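Local coordinates for protein homoserine O-acetyltransferase (PDB 3I1I) that probably transfers an acetyl group from acetyl-CoA to the hydroxyl of homoserine, an early step of methionine synthesis, at residues R174-I179 against N309-P314; N181-I186 against D291-F296. One frame throughout, in Å; residues are numbered along the deposited sequence.

Contact 1: residues R174-I179 against N309-P314; sequences RMIGVI and NVLMIP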
loop_
_atom_site.group_PDB
_atom_site.type_symbol
_atom_site.label_atom_id
_atom_site.label_comp_id
_atom_site.label_asym_id
_atom_site.label_seq_id
_atom_site.Cartn_x
_atom_site.Cartn_y
_atom_site.Cartn_z
ATOM N N ARG A 174 -28.648 24.989 -0.839
ATOM C CA ARG A 174 -27.729 24.686 -1.909
ATOM C C ARG A 174 -26.642 23.805 -1.391
ATOM O O ARG A 174 -26.116 24.037 -0.317
ATOM C CB ARG A 174 -27.096 25.951 -2.422
ATOM C CG ARG A 174 -28.064 26.930 -3.008
ATOM C CD ARG A 174 -27.374 28.238 -3.424
ATOM N NE ARG A 174 -28.354 29.255 -3.745
ATOM C CZ ARG A 174 -29.118 29.882 -2.846
ATOM N NH1 ARG A 174 -29.013 29.639 -1.536
ATOM N NH2 ARG A 174 -30.011 30.773 -3.261
HETATM N N MSE A 175 -26.264 22.804 -2.171
HETATM C CA MSE A 175 -25.112 21.975 -1.807
HETATM C C MSE A 175 -24.125 21.926 -2.973
HETATM O O MSE A 175 -24.523 21.711 -4.097
HETATM C CB MSE A 175 -25.570 20.590 -1.425
HETATM C CG MSE A 175 -24.461 19.736 -0.844
HETATM SE SE MSE A 175 -23.610 18.654 -2.228
HETATM C CE MSE A 175 -25.067 17.383 -2.439
ATOM N N ILE A 176 -22.846 22.162 -2.713
ATOM C CA ILE A 176 -21.837 22.096 -3.771
ATOM C C ILE A 176 -20.821 21.068 -3.313
ATOM O O ILE A 176 -20.190 21.225 -2.275
ATOM C CB ILE A 176 -21.105 23.430 -3.997
ATOM C CG1 ILE A 176 -22.095 24.563 -4.313
ATOM C CG2 ILE A 176 -20.072 23.277 -5.124
ATOM C CD1 ILE A 176 -21.436 25.916 -4.670
ATOM N N GLY A 177 -20.679 20.013 -4.087
ATOM C CA GLY A 177 -19.812 18.929 -3.736
ATOM C C GLY A 177 -18.680 18.878 -4.751
ATOM O O GLY A 177 -18.896 18.508 -5.937
ATOM N N VAL A 178 -17.486 19.247 -4.296
ATOM C CA VAL A 178 -16.304 19.300 -5.158
ATOM C C VAL A 178 -15.428 18.048 -5.006
ATOM O O VAL A 178 -15.181 17.570 -3.887
ATOM C CB VAL A 178 -15.479 20.569 -4.855
ATOM C CG1 VAL A 178 -14.316 20.715 -5.891
ATOM C CG2 VAL A 178 -16.381 21.795 -4.869
ATOM N N ILE A 179 -14.981 17.500 -6.131
ATOM C CA ILE A 179 -14.132 16.257 -6.162
ATOM C C ILE A 179 -14.536 15.216 -5.122
ATOM O O ILE A 179 -13.741 14.799 -4.314
ATOM C CB ILE A 179 -12.611 16.585 -6.094
ATOM C CG1 ILE A 179 -12.255 17.443 -4.848
ATOM C CG2 ILE A 179 -12.196 17.327 -7.363
ATOM C CD1 ILE A 179 -10.810 17.328 -4.429
ATOM N N ASN A 309 -30.787 22.811 -4.096
ATOM C CA ASN A 309 -30.229 22.891 -5.450
ATOM C C ASN A 309 -28.881 22.230 -5.339
ATOM O O ASN A 309 -28.159 22.556 -4.415
ATOM C CB ASN A 309 -30.010 24.359 -5.870
ATOM C CG ASN A 309 -31.278 25.057 -6.340
ATOM O OD1 ASN A 309 -32.372 24.571 -6.167
ATOM N ND2 ASN A 309 -31.112 26.217 -6.956
ATOM N N VAL A 310 -28.543 21.299 -6.221
ATOM C CA VAL A 310 -27.279 20.546 -6.086
ATOM C C VAL A 310 -26.323 20.792 -7.260
ATOM O O VAL A 310 -26.744 20.721 -8.418
ATOM C CB VAL A 310 -27.542 19.011 -5.950
ATOM C CG1 VAL A 310 -26.250 18.178 -6.200
ATOM C CG2 VAL A 310 -28.164 18.693 -4.564
ATOM N N LEU A 311 -25.056 21.099 -6.938
ATOM C CA LEU A 311 -23.973 21.272 -7.924
ATOM C C LEU A 311 -22.804 20.341 -7.583
ATOM O O LEU A 311 -22.216 20.441 -6.504
ATOM C CB LEU A 311 -23.478 22.730 -7.952
ATOM C CG LEU A 311 -22.316 23.052 -8.949
ATOM C CD1 LEU A 311 -22.676 22.711 -10.461
ATOM C CD2 LEU A 311 -21.852 24.486 -8.840
HETATM N N MSE A 312 -22.489 19.411 -8.486
HETATM C CA MSE A 312 -21.330 18.513 -8.317
HETATM C C MSE A 312 -20.208 18.968 -9.294
HETATM O O MSE A 312 -20.454 19.210 -10.504
HETATM C CB MSE A 312 -21.720 17.060 -8.594
HETATM C CG MSE A 312 -22.837 16.424 -7.736
HETATM SE SE MSE A 312 -22.386 16.467 -5.847
HETATM C CE MSE A 312 -21.150 14.948 -5.929
ATOM N N ILE A 313 -18.993 19.106 -8.752
ATOM C CA ILE A 313 -17.831 19.568 -9.501
ATOM C C ILE A 313 -16.721 18.524 -9.401
ATOM O O ILE A 313 -15.857 18.599 -8.535
ATOM C CB ILE A 313 -17.332 20.910 -8.980
ATOM C CG1 ILE A 313 -18.471 21.938 -8.968
ATOM C CG2 ILE A 313 -16.156 21.453 -9.828
ATOM C CD1 ILE A 313 -18.029 23.320 -8.292
ATOM N N PRO A 314 -16.784 17.493 -10.258
ATOM C CA PRO A 314 -15.722 16.504 -10.313
ATOM C C PRO A 314 -14.609 16.927 -11.296
ATOM O O PRO A 314 -14.793 17.812 -12.133
ATOM C CB PRO A 314 -16.439 15.282 -10.852
ATOM C CG PRO A 314 -17.408 15.826 -11.782
ATOM C CD PRO A 314 -17.895 17.111 -11.147
#

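Contact 2: residues N181-I186 against D291-F296; sequences NPQNPI and DIAHGF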
loop_
_atom_site.group_PDB
_atom_site.type_symbol
_atom_site.label_atom_id
_atom_site.label_comp_id
_atom_site.label_asym_id
_atom_site.label_seq_id
_atom_site.Cartn_x
_atom_site.Cartn_y
_atom_site.Cartn_z
ATOM N N ASN A 181 -18.040 12.061 -4.103
ATOM C CA ASN A 181 -19.018 11.063 -4.606
ATOM C C ASN A 181 -19.972 10.692 -3.473
ATOM O O ASN A 181 -19.621 10.852 -2.285
ATOM C CB ASN A 181 -18.318 9.798 -5.096
ATOM C CG ASN A 181 -17.955 9.863 -6.544
ATOM O OD1 ASN A 181 -18.776 10.260 -7.361
ATOM N ND2 ASN A 181 -16.717 9.496 -6.884
ATOM N N PRO A 182 -21.174 10.206 -3.825
ATOM C CA PRO A 182 -22.155 9.867 -2.810
ATOM C C PRO A 182 -21.781 8.628 -2.016
ATOM O O PRO A 182 -22.325 8.408 -0.939
ATOM C CB PRO A 182 -23.446 9.639 -3.611
ATOM C CG PRO A 182 -23.012 9.403 -4.982
ATOM C CD PRO A 182 -21.708 10.041 -5.187
ATOM N N GLN A 183 -20.897 7.812 -2.582
ATOM C CA GLN A 183 -20.461 6.561 -1.964
ATOM C C GLN A 183 -19.005 6.398 -2.285
ATOM O O GLN A 183 -18.641 6.556 -3.434
ATOM C CB GLN A 183 -21.239 5.370 -2.546
ATOM C CG GLN A 183 -22.736 5.436 -2.310
ATOM C CD GLN A 183 -23.504 4.289 -2.985
ATOM O OE1 GLN A 183 -23.456 4.148 -4.205
ATOM N NE2 GLN A 183 -24.244 3.499 -2.190
ATOM N N ASN A 184 -18.153 6.135 -1.301
ATOM C CA ASN A 184 -16.741 6.090 -1.594
ATOM C C ASN A 184 -16.502 4.906 -2.546
ATOM O O ASN A 184 -16.909 3.787 -2.264
ATOM C CB ASN A 184 -15.887 5.942 -0.350
ATOM C CG ASN A 184 -14.443 6.336 -0.610
ATOM O OD1 ASN A 184 -14.206 7.462 -1.023
ATOM N ND2 ASN A 184 -13.482 5.432 -0.365
ATOM N N PRO A 185 -15.881 5.162 -3.698
ATOM C CA PRO A 185 -15.668 4.060 -4.626
ATOM C C PRO A 185 -14.926 2.912 -3.987
ATOM O O PRO A 185 -14.097 3.119 -3.102
ATOM C CB PRO A 185 -14.833 4.680 -5.734
ATOM C CG PRO A 185 -15.216 6.128 -5.697
ATOM C CD PRO A 185 -15.373 6.437 -4.218
ATOM N N ILE A 186 -15.259 1.712 -4.423
ATOM C CA ILE A 186 -14.650 0.496 -3.901
ATOM C C ILE A 186 -13.126 0.532 -4.100
ATOM O O ILE A 186 -12.389 0.206 -3.187
ATOM C CB ILE A 186 -15.228 -0.765 -4.618
ATOM C CG1 ILE A 186 -16.734 -0.875 -4.368
ATOM C CG2 ILE A 186 -14.509 -2.048 -4.164
ATOM C CD1 ILE A 186 -17.146 -0.930 -2.876
ATOM N N ASP A 291 -21.076 6.518 2.577
ATOM C CA ASP A 291 -22.202 5.946 1.843
ATOM C C ASP A 291 -23.478 6.646 2.258
ATOM O O ASP A 291 -24.047 6.325 3.320
ATOM C CB ASP A 291 -22.347 4.482 2.228
ATOM C CG ASP A 291 -23.416 3.763 1.421
ATOM O OD1 ASP A 291 -23.985 4.403 0.505
ATOM O OD2 ASP A 291 -23.657 2.540 1.690
ATOM N N ILE A 292 -23.910 7.629 1.469
ATOM C CA ILE A 292 -25.125 8.349 1.794
ATOM C C ILE A 292 -26.344 7.393 1.781
ATOM O O ILE A 292 -27.315 7.619 2.512
ATOM C CB ILE A 292 -25.357 9.630 0.913
ATOM C CG1 ILE A 292 -25.683 9.267 -0.529
ATOM C CG2 ILE A 292 -24.177 10.607 1.027
ATOM C CD1 ILE A 292 -26.227 10.428 -1.346
ATOM N N ALA A 293 -26.282 6.295 1.013
ATOM C CA ALA A 293 -27.353 5.264 1.054
ATOM C C ALA A 293 -27.379 4.461 2.341
ATOM O O ALA A 293 -28.343 3.767 2.604
ATOM C CB ALA A 293 -27.258 4.299 -0.157
ATOM N N HIS A 294 -26.328 4.508 3.140
ATOM C CA HIS A 294 -26.336 3.748 4.399
ATOM C C HIS A 294 -27.470 4.237 5.291
ATOM O O HIS A 294 -27.607 5.420 5.562
ATOM C CB HIS A 294 -25.036 3.897 5.168
ATOM C CG HIS A 294 -25.011 3.092 6.414
ATOM N ND1 HIS A 294 -25.154 1.718 6.403
ATOM C CD2 HIS A 294 -24.919 3.454 7.716
ATOM C CE1 HIS A 294 -25.115 1.268 7.646
ATOM N NE2 HIS A 294 -24.979 2.300 8.462
ATOM N N GLY A 295 -28.289 3.339 5.774
ATOM C CA GLY A 295 -29.502 3.788 6.460
ATOM C C GLY A 295 -30.734 3.444 5.635
ATOM O O GLY A 295 -31.700 2.947 6.165
ATOM N N PHE A 296 -30.639 3.604 4.326
ATOM C CA PHE A 296 -31.777 3.628 3.471
ATOM C C PHE A 296 -31.864 2.319 2.729
ATOM O O PHE A 296 -31.022 1.448 2.913
ATOM C CB PHE A 296 -31.618 4.796 2.494
ATOM C CG PHE A 296 -31.643 6.150 3.164
ATOM C CD1 PHE A 296 -32.832 6.804 3.387
ATOM C CD2 PHE A 296 -30.469 6.763 3.564
ATOM C CE1 PHE A 296 -32.853 8.031 4.005
ATOM C CE2 PHE A 296 -30.480 7.987 4.173
ATOM C CZ PHE A 296 -31.670 8.620 4.392
#

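Contact 1: residues R174-I179 against N309-P314
M175 and N309 make the first of five backbone bonds between parallel strands 174-178 and 309-313. The axes come within 4.7 Å and differ by 11°. M175 N donates to N309 O, and M175 O accepts from L311 N at 3.0 Å. G177 repeats the pattern with L311 O and I313 N. I179 N ends the series on I313 O at 2.8 Å. The first three bonds point almost straight at their carbonyls. The last two come in tilted from the carbonyl plane.

Packing is closest on the face of I176, V178 and I313. The extended I313 chain carries CD1 to 3.8 Å from I176 CG2 and 4.1 Å from V178 CG2, so one methyl bridges two branched residues. I313 CG1 lies anti to the carbonyl carbon (chi1 -54°), which raises the chain off the sheet and back along the strand toward I176. On the face of M175, V310 and M312 the side chains touch at longer range. M175 CE lies 4.0 Å from both V310 methyls, and the two selenium atoms, M175 SE and M312 SE, are 4.4 Å apart. M312 bends at chi2 and chi3, and M312 SE fills the place beside G177, 4.1 Å from G177 CA. No side of the contact is open to solvent. At the N-terminal end, the polar groups of R174 and N309 turn elsewhere: R174 to H149 O and R371 O, N309 to K372 O and S374 N.

The pair belongs to the central sheet of an alpha/beta hydrolase fold. Helix 362-370 lies over I176 and L311, and helix 324-335 over M175 and M312. Strand 150-154 flanks 174-178, and strand 340-342 flanks 309-313. Beyond the strand, I179 touches D318 and H351 of a probable Ser-His-Asp triad.

Contact 2: residues N181-I186 against D291-F296
P182 and I292 join two loops through their backbones. I292 N donates to P182 O at 3.0 Å, almost linearly. Alongside, Q183 and D291 bring their CA atoms to 4.2 Å and form a single isolated bridge. The loop 291-296 then folds into a type I turn, closed by H294 N on D291 O.

The main side-chain bond runs from Q183 NE2 to D291 OD1, 2.9 Å long. The acceptor lies in the amide plane of Q183, but the amide reaches the oxygen from above the carboxylate plane. The two flat groups are turned 49° apart. D291 CG is anti to the backbone N (chi1 -175°), and the carboxylate lies alongside the extended Q183 chain. The same OD1 also takes a weak bond from A293 N, as in an Asx turn. OD1 is therefore shared between the opposite loop and its own turn. OD2 bonds to S245 OG of the second subunit, which should help to fix the carboxylate's rotation. The apolar part is small: I292 CD1 rests 3.7 Å from P182 CB. A293 CB lies beside the amide nitrogen of Q183.

The contact joins the loop after strand 174-178 to the loop after helix 277-289, at a subunit interface. There N184 O bonds to R243 of the second subunit, and H294 stacks on Y251 of the second subunit. Within the chain, helix 156-167 meets P182 and I292, helix 324-335 meets P182, and helix 299-304 packs against I292.

Overall arrangement
From the N terminus, the chain first builds strands 10-18 to 150-154, then enters strand 174-178, the first half of contact 1. It passes straight into loop 181-186, the first half of contact 2. A long, largely helical excursion follows, including helices 186-202 to 277-289. It returns at 291-296 and closes contact 2. Helix 299-304 then leads to strand 309-313, which closes contact 1. Contact 2 is thus the inner closure and contact 1 the outer one. Their centres lie 16 Å apart. Contact 1 ties two neighbouring strands of the central sheet; contact 2 pins together the two ends of the helical insertion beside the second subunit.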